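Long-range contact in nucleoporin nup120 (Schizosaccharomyces pombe, PDB 4GQ2), which serves as a structural constituent of the nuclear pore complex, the channel for transport between nucleus and cytoplasm: residues Asn66-Ile78 and Ile86-Ser99. Sequence-based numbering, arbitrary orientation.
Sequences NKSKGSQTLRWSI and IFDVSLNSKKEPLS
Arg75 and Phe87 pair through both backbone bonds, Arg75 N to Phe87 O at 2.8 Å and Phe87 N to Arg75 O at 2.9 Å, which identifies an antiparallel hydrogen-bonded pair in the hairpin of strands 73-79 and 83-88. A third bond, Val89 N to Thr73 O (2.8 Å), carries the pairing past the end of strand 83-88. One residue further the main-chain pattern gives way to a side chain: Thr73 N donates to Ser90 OG at 3.1 Å.

An Asx turn, in which Ser90 N donates to Asp88 OD1, helps to place that hydroxyl. The other oxygen, OD2, is gripped from opposite faces of the carboxylate. Gln72 NE2 arrives at 3.3 Å, almost straight (173° at the hydrogen) but 60° out of the carboxylate plane, whereas Ser99 OG comes in on the anti side. Asp88 reaches these donors because its CG stands anti to the backbone N (chi1 -177°). With an alanine here, the Gln72 amide and the Ser99 hydroxyl would probably lose this acceptor, and the turn that holds Ser90 near Thr73 N would be less fixed.

Apolar packing flanks this network. Leu74 CB meets Ile86 CG2 at 4.0 Å, and both side chains rest on Phe148 of helix 146-149. Val89 divides its methyls, CG2 to Thr73 CG2 and CG1 to Arg75 CB, each at 3.7 Å. Farther along the loop, the bent Lys94 chain lays its aliphatic part against the backbone of Gly70 and Ser71.

Three firm neutral donors, Ser90 N, Gln72 NE2 and Ser99 OG, on a buried carboxylate imply that Asp88 ties the hairpin to the loop after it, within the beta-propeller domain. Lys94 NZ, 4.1 Å from Asp88 OD2, is too far for a hydrogen bond, but its charge may help to stabilise the carboxylate.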
ATOM      1  N   ASN A  66      -1.836  26.771  21.756  1.00123.87           N
ATOM      2  CA  ASN A  66      -3.266  26.566  22.015  1.00127.01           C
ATOM      3  C   ASN A  66      -4.228  27.736  21.754  1.00119.55           C
ATOM      4  O   ASN A  66      -5.445  27.562  21.846  1.00114.73           O
ATOM      5  CB  ASN A  66      -3.481  26.002  23.433  1.00132.61           C
ATOM      6  CG  ASN A  66      -2.701  26.757  24.497  1.00132.77           C
ATOM      7  OD1 ASN A  66      -1.495  26.983  24.365  1.00130.49           O
ATOM      8  ND2 ASN A  66      -3.385  27.137  25.571  1.00127.64           N
ATOM      9  N   LYS A  67      -3.696  28.907  21.406  1.00124.50           N
ATOM     10  CA  LYS A  67      -4.536  30.099  21.266  1.00149.66           C
ATOM     11  C   LYS A  67      -4.718  30.607  19.824  1.00152.93           C
ATOM     12  O   LYS A  67      -5.554  31.481  19.580  1.00158.81           O
ATOM     13  CB  LYS A  67      -4.035  31.220  22.189  1.00161.03           C
ATOM     14  CG  LYS A  67      -5.087  31.764  23.153  1.00148.93           C
ATOM     15  CD  LYS A  67      -6.120  32.643  22.462  1.00143.84           C
ATOM     16  CE  LYS A  67      -7.347  32.847  23.333  1.00138.14           C
ATOM     17  NZ  LYS A  67      -8.398  33.622  22.617  1.00140.65           N
ATOM     18  N   SER A  68      -3.955  30.060  18.876  1.00155.43           N
ATOM     19  CA  SER A  68      -4.069  30.459  17.460  1.00138.94           C
ATOM     20  C   SER A  68      -5.392  30.003  16.812  1.00123.17           C
ATOM     21  O   SER A  68      -6.272  29.472  17.499  1.00 92.61           O
ATOM     22  CB  SER A  68      -2.844  30.002  16.645  1.00126.91           C
ATOM     23  OG  SER A  68      -2.483  28.660  16.926  1.00112.78           O
ATOM     24  N   LYS A  69      -5.530  30.218  15.501  1.00128.34           N
ATOM     25  CA  LYS A  69      -6.796  29.950  14.797  1.00124.81           C
ATOM     26  C   LYS A  69      -6.662  28.949  13.631  1.00113.22           C
ATOM     27  O   LYS A  69      -6.607  29.361  12.470  1.00 99.70           O
ATOM     28  CB  LYS A  69      -7.416  31.259  14.277  1.00117.23           C
ATOM     29  CG  LYS A  69      -7.044  32.520  15.045  1.00104.07           C
ATOM     30  CD  LYS A  69      -7.379  33.763  14.235  1.00104.36           C
ATOM     31  CE  LYS A  69      -6.357  34.867  14.458  1.00 95.38           C
ATOM     32  NZ  LYS A  69      -6.363  35.373  15.858  1.00 95.47           N
ATOM     33  N   GLY A  70      -6.611  27.645  13.914  1.00113.66           N
ATOM     34  CA  GLY A  70      -6.577  27.090  15.268  1.00102.43           C
ATOM     35  C   GLY A  70      -5.158  26.733  15.673  1.00 91.39           C
ATOM     36  O   GLY A  70      -4.191  27.240  15.093  1.00 78.62           O
ATOM     37  N   SER A  71      -5.034  25.849  16.660  1.00 80.49           N
ATOM     38  CA  SER A  71      -3.734  25.478  17.228  1.00 86.96           C
ATOM     39  C   SER A  71      -2.817  24.730  16.262  1.00 82.06           C
ATOM     40  O   SER A  71      -3.256  23.837  15.535  1.00 89.88           O
ATOM     41  CB  SER A  71      -3.926  24.621  18.478  1.00 82.68           C
ATOM     42  OG  SER A  71      -4.891  25.183  19.347  1.00 93.04           O
ATOM     43  N   GLN A  72      -1.543  25.105  16.258  1.00 71.88           N
ATOM     44  CA  GLN A  72      -0.527  24.289  15.609  1.00 80.46           C
ATOM     45  C   GLN A  72       0.123  23.397  16.663  1.00 66.95           C
ATOM     46  O   GLN A  72       0.418  23.847  17.771  1.00 54.13           O
ATOM     47  CB  GLN A  72       0.515  25.142  14.880  1.00 84.66           C
ATOM     48  CG  GLN A  72       1.219  24.387  13.757  1.00 90.06           C
ATOM     49  CD  GLN A  72       1.852  25.290  12.710  1.00 85.64           C
ATOM     50  OE1 GLN A  72       2.249  26.421  12.997  1.00 88.79           O
ATOM     51  NE2 GLN A  72       1.954  24.784  11.481  1.00 66.13           N
ATOM     52  N   THR A  73       0.309  22.125  16.315  1.00 53.10           N
ATOM     53  CA  THR A  73       0.899  21.146  17.219  1.00 48.63           C
ATOM     54  C   THR A  73       2.171  20.608  16.574  1.00 44.59           C
ATOM     55  O   THR A  73       2.131  19.969  15.524  1.00 47.18           O
ATOM     56  CB  THR A  73      -0.092  20.013  17.559  1.00 49.60           C
ATOM     57  OG1 THR A  73      -1.319  20.575  18.045  1.00 61.23           O
ATOM     58  CG2 THR A  73       0.476  19.102  18.622  1.00 42.42           C
ATOM     59  N   LEU A  74       3.301  20.897  17.208  1.00 44.58           N
ATOM     60  CA  LEU A  74       4.603  20.663  16.604  1.00 40.65           C
ATOM     61  C   LEU A  74       5.430  19.651  17.370  1.00 43.63           C
ATOM     62  O   LEU A  74       5.542  19.719  18.593  1.00 39.65           O
ATOM     63  CB  LEU A  74       5.370  21.982  16.482  1.00 40.78           C
ATOM     64  CG  LEU A  74       4.691  23.095  15.671  1.00 45.24           C
ATOM     65  CD1 LEU A  74       5.519  24.371  15.745  1.00 41.36           C
ATOM     66  CD2 LEU A  74       4.458  22.672  14.220  1.00 40.83           C
ATOM     67  N   ARG A  75       6.023  18.719  16.639  1.00 37.74           N
ATOM     68  CA  ARG A  75       6.865  17.720  17.250  1.00 40.13           C
ATOM     69  C   ARG A  75       8.329  17.986  16.929  1.00 38.68           C
ATOM     70  O   ARG A  75       8.734  17.989  15.763  1.00 41.59           O
ATOM     71  CB  ARG A  75       6.429  16.318  16.811  1.00 43.07           C
ATOM     72  CG  ARG A  75       7.498  15.244  16.894  1.00 35.22           C
ATOM     73  CD  ARG A  75       7.858  14.859  18.318  1.00 34.19           C
ATOM     74  NE  ARG A  75       9.086  14.068  18.289  1.00 37.13           N
ATOM     75  CZ  ARG A  75       9.135  12.747  18.413  1.00 36.06           C
ATOM     76  NH1 ARG A  75       8.023  12.047  18.616  1.00 31.34           N
ATOM     77  NH2 ARG A  75      10.306  12.126  18.334  1.00 33.88           N
ATOM     78  N   TRP A  76       9.110  18.218  17.983  1.00 37.66           N
ATOM     79  CA  TRP A  76      10.539  18.467  17.855  1.00 33.62           C
ATOM     80  C   TRP A  76      11.316  17.275  18.293  1.00 35.64           C
ATOM     81  O   TRP A  76      10.892  16.531  19.177  1.00 37.02           O
ATOM     82  CB  TRP A  76      10.965  19.686  18.665  1.00 39.49           C
ATOM     83  CG  TRP A  76      10.686  19.592  20.149  1.00 37.72           C
ATOM     84  CD1 TRP A  76       9.521  19.958  20.815  1.00 37.05           C
ATOM     85  CD2 TRP A  76      11.591  19.115  21.206  1.00 31.67           C
ATOM     86  NE1 TRP A  76       9.637  19.744  22.167  1.00 37.85           N
ATOM     87  CE2 TRP A  76      10.848  19.243  22.471  1.00 35.02           C
ATOM     88  CE3 TRP A  76      12.888  18.618  21.235  1.00 33.10           C
ATOM     89  CZ2 TRP A  76      11.403  18.873  23.697  1.00 33.62           C
ATOM     90  CZ3 TRP A  76      13.443  18.253  22.480  1.00 35.81           C
ATOM     91  CH2 TRP A  76      12.717  18.375  23.678  1.00 30.23           C
ATOM     92  N   SER A  77      12.465  17.075  17.662  1.00 33.46           N
ATOM     93  CA  SER A  77      13.373  16.007  18.049  1.00 34.99           C
ATOM     94  C   SER A  77      14.791  16.544  17.896  1.00 34.11           C
ATOM     95  O   SER A  77      15.040  17.431  17.068  1.00 33.82           O
ATOM     96  CB  SER A  77      13.155  14.770  17.164  1.00 35.26           C
ATOM     97  OG  SER A  77      11.786  14.368  17.160  1.00 35.45           O
ATOM     98  N   ILE A  78      15.711  16.026  18.702  1.00 34.89           N
ATOM     99  CA  ILE A  78      17.118  16.412  18.603  1.00 40.16           C
ATOM    100  C   ILE A  78      18.034  15.192  18.477  1.00 38.60           C
ATOM    101  O   ILE A  78      17.818  14.171  19.128  1.00 41.96           O
ATOM    102  CB  ILE A  78      17.566  17.342  19.760  1.00 38.48           C
ATOM    103  CG1 ILE A  78      17.318  16.694  21.136  1.00 35.34           C
ATOM    104  CG2 ILE A  78      16.891  18.705  19.638  1.00 30.99           C
ATOM    105  CD1 ILE A  78      17.811  17.538  22.300  1.00 37.92           C
ATOM    106  N   ILE A  86      11.649  19.645  13.133  1.00 36.93           N
ATOM    107  CA  ILE A  86      10.284  19.971  13.539  1.00 42.54           C
ATOM    108  C   ILE A  86       9.273  19.467  12.517  1.00 36.01           C
ATOM    109  O   ILE A  86       9.336  19.825  11.341  1.00 39.56           O
ATOM    110  CB  ILE A  86      10.083  21.490  13.727  1.00 42.15           C
ATOM    111  CG1 ILE A  86      11.140  22.061  14.673  1.00 46.56           C
ATOM    112  CG2 ILE A  86       8.681  21.783  14.247  1.00 44.41           C
ATOM    113  CD1 ILE A  86      11.370  23.549  14.519  1.00 51.30           C
ATOM    114  N   PHE A  87       8.347  18.637  12.986  1.00 35.55           N
ATOM    115  CA  PHE A  87       7.254  18.115  12.177  1.00 34.29           C
ATOM    116  C   PHE A  87       5.907  18.615  12.706  1.00 35.43           C
ATOM    117  O   PHE A  87       5.651  18.572  13.909  1.00 39.53           O
ATOM    118  CB  PHE A  87       7.265  16.590  12.221  1.00 32.81           C
ATOM    119  CG  PHE A  87       8.336  15.952  11.374  1.00 33.66           C
ATOM    120  CD1 PHE A  87       9.674  15.983  11.762  1.00 31.99           C
ATOM    121  CD2 PHE A  87       7.998  15.281  10.197  1.00 31.05           C
ATOM    122  CE1 PHE A  87      10.660  15.373  10.984  1.00 38.58           C
ATOM    123  CE2 PHE A  87       8.972  14.672   9.417  1.00 35.50           C
ATOM    124  CZ  PHE A  87      10.308  14.710   9.815  1.00 38.86           C
ATOM    125  N   ASP A  88       5.049  19.091  11.809  1.00 35.86           N
ATOM    126  CA  ASP A  88       3.680  19.449  12.175  1.00 35.56           C
ATOM    127  C   ASP A  88       2.862  18.172  12.394  1.00 39.85           C
ATOM    128  O   ASP A  88       2.727  17.344  11.492  1.00 34.61           O
ATOM    129  CB  ASP A  88       3.043  20.327  11.092  1.00 32.51           C
ATOM    130  CG  ASP A  88       1.633  20.795  11.455  1.00 42.77           C
ATOM    131  OD1 ASP A  88       1.036  20.247  12.402  1.00 47.78           O
ATOM    132  OD2 ASP A  88       1.110  21.713  10.788  1.00 51.74           O
ATOM    133  N   VAL A  89       2.321  18.014  13.598  1.00 39.41           N
ATOM    134  CA  VAL A  89       1.564  16.812  13.940  1.00 38.62           C
ATOM    135  C   VAL A  89       0.127  17.146  14.324  1.00 40.59           C
ATOM    136  O   VAL A  89      -0.530  16.366  15.020  1.00 33.63           O
ATOM    137  CB  VAL A  89       2.250  15.996  15.061  1.00 39.14           C
ATOM    138  CG1 VAL A  89       3.622  15.513  14.610  1.00 33.92           C
ATOM    139  CG2 VAL A  89       2.376  16.822  16.339  1.00 37.26           C
ATOM    140  N   SER A  90      -0.354  18.302  13.857  1.00 43.14           N
ATOM    141  CA  SER A  90      -1.715  18.770  14.144  1.00 43.20           C
ATOM    142  C   SER A  90      -2.748  17.770  13.659  1.00 49.69           C
ATOM    143  O   SER A  90      -2.655  17.278  12.538  1.00 44.44           O
ATOM    144  CB  SER A  90      -1.990  20.114  13.467  1.00 38.12           C
ATOM    145  OG  SER A  90      -0.920  21.016  13.665  1.00 48.42           O
ATOM    146  N   LEU A  91      -3.730  17.485  14.511  1.00 63.16           N
ATOM    147  CA  LEU A  91      -4.832  16.572  14.193  1.00 59.44           C
ATOM    148  C   LEU A  91      -6.089  17.320  13.759  1.00 66.70           C
ATOM    149  O   LEU A  91      -6.888  16.797  12.977  1.00 72.66           O
ATOM    150  CB  LEU A  91      -5.148  15.669  15.394  1.00 54.64           C
ATOM    151  CG  LEU A  91      -4.632  14.223  15.418  1.00 49.18           C
ATOM    152  CD1 LEU A  91      -3.369  14.057  14.601  1.00 51.22           C
ATOM    153  CD2 LEU A  91      -4.408  13.733  16.843  1.00 40.33           C
ATOM    154  N   ASN A  92      -6.257  18.539  14.275  1.00 79.80           N
ATOM    155  CA  ASN A  92      -7.402  19.389  13.939  1.00 76.77           C
ATOM    156  C   ASN A  92      -7.280  19.985  12.545  1.00 60.37           C
ATOM    157  O   ASN A  92      -6.176  20.136  12.018  1.00 62.50           O
ATOM    158  CB  ASN A  92      -7.556  20.522  14.959  1.00 94.31           C
ATOM    159  CG  ASN A  92      -7.958  20.025  16.335  1.00 94.49           C
ATOM    160  OD1 ASN A  92      -8.838  19.171  16.476  1.00 88.77           O
ATOM    161  ND2 ASN A  92      -7.314  20.566  17.365  1.00 93.14           N
ATOM    162  N   SER A  93      -8.419  20.310  11.947  1.00 59.91           N
ATOM    163  CA  SER A  93      -8.425  21.008  10.664  1.00 82.08           C
ATOM    164  C   SER A  93      -8.155  22.493  10.883  1.00 85.37           C
ATOM    165  O   SER A  93      -8.605  23.071  11.876  1.00 76.51           O
ATOM    166  CB  SER A  93      -9.753  20.799   9.922  1.00 73.94           C
ATOM    167  OG  SER A  93     -10.865  20.833  10.800  1.00 82.09           O
ATOM    168  N   LYS A  94      -7.406  23.102   9.970  1.00 88.58           N
ATOM    169  CA  LYS A  94      -7.166  24.539  10.026  1.00 83.11           C
ATOM    170  C   LYS A  94      -7.828  25.281   8.869  1.00 86.46           C
ATOM    171  O   LYS A  94      -8.426  24.670   7.982  1.00 86.03           O
ATOM    172  CB  LYS A  94      -5.662  24.844  10.083  1.00 93.00           C
ATOM    173  CG  LYS A  94      -5.133  25.093  11.490  1.00 92.68           C
ATOM    174  CD  LYS A  94      -4.574  23.834  12.144  1.00 87.30           C
ATOM    175  CE  LYS A  94      -3.050  23.843  12.200  1.00 85.96           C
ATOM    176  NZ  LYS A  94      -2.400  23.860  10.858  1.00 92.62           N
ATOM    177  N   LYS A  95      -7.738  26.607   8.912  1.00 98.30           N
ATOM    178  CA  LYS A  95      -8.102  27.457   7.788  1.00 93.76           C
ATOM    179  C   LYS A  95      -6.867  27.683   6.915  1.00 93.63           C
ATOM    180  O   LYS A  95      -6.777  28.688   6.205  1.00 89.97           O
ATOM    181  CB  LYS A  95      -8.607  28.813   8.293  1.00105.13           C
ATOM    182  CG  LYS A  95     -10.059  28.856   8.742  1.00117.48           C
ATOM    183  CD  LYS A  95     -10.479  30.292   9.032  1.00109.81           C
ATOM    184  CE  LYS A  95     -11.970  30.410   9.323  1.00103.64           C
ATOM    185  NZ  LYS A  95     -12.339  29.921  10.681  1.00 88.25           N
ATOM    186  N   GLU A  96      -5.918  26.746   6.968  1.00 77.47           N
ATOM    187  CA  GLU A  96      -4.569  26.989   6.445  1.00 71.05           C
ATOM    188  C   GLU A  96      -4.116  25.983   5.378  1.00 59.70           C
ATOM    189  O   GLU A  96      -4.655  24.880   5.301  1.00 54.30           O
ATOM    190  CB  GLU A  96      -3.562  27.033   7.604  1.00 69.78           C
ATOM    191  CG  GLU A  96      -3.854  28.107   8.648  1.00 87.87           C
ATOM    192  CD  GLU A  96      -2.612  28.596   9.375  1.00 91.80           C
ATOM    193  OE1 GLU A  96      -1.601  28.895   8.702  1.00 85.05           O
ATOM    194  OE2 GLU A  96      -2.652  28.698  10.622  1.00 82.62           O
ATOM    195  N   PRO A  97      -3.116  26.365   4.550  1.00 57.27           N
ATOM    196  CA  PRO A  97      -2.546  25.419   3.581  1.00 52.98           C
ATOM    197  C   PRO A  97      -1.887  24.246   4.299  1.00 54.99           C
ATOM    198  O   PRO A  97      -1.395  24.404   5.423  1.00 55.44           O
ATOM    199  CB  PRO A  97      -1.474  26.243   2.854  1.00 47.14           C
ATOM    200  CG  PRO A  97      -1.770  27.672   3.173  1.00 51.77           C
ATOM    201  CD  PRO A  97      -2.410  27.659   4.528  1.00 50.36           C
ATOM    202  N   LEU A  98      -1.882  23.084   3.651  1.00 50.67           N
ATOM    203  CA  LEU A  98      -1.339  21.868   4.242  1.00 45.40           C
ATOM    204  C   LEU A  98       0.144  21.981   4.560  1.00 46.10           C
ATOM    205  O   LEU A  98       0.891  22.666   3.858  1.00 39.31           O
ATOM    206  CB  LEU A  98      -1.558  20.682   3.310  1.00 36.37           C
ATOM    207  CG  LEU A  98      -2.994  20.365   2.894  1.00 45.66           C
ATOM    208  CD1 LEU A  98      -2.976  19.227   1.887  1.00 48.90           C
ATOM    209  CD2 LEU A  98      -3.878  20.025   4.085  1.00 45.45           C
ATOM    210  N   SER A  99       0.558  21.302   5.626  1.00 42.04           N
ATOM    211  CA  SER A  99       1.973  21.173   5.954  1.00 41.53           C
ATOM    212  C   SER A  99       2.601  20.120   5.050  1.00 40.26           C
ATOM    213  O   SER A  99       2.419  18.926   5.258  1.00 47.13           O
ATOM    214  CB  SER A  99       2.152  20.787   7.422  1.00 41.54           C
ATOM    215  OG  SER A  99       1.564  21.748   8.275  1.00 41.10           O
TER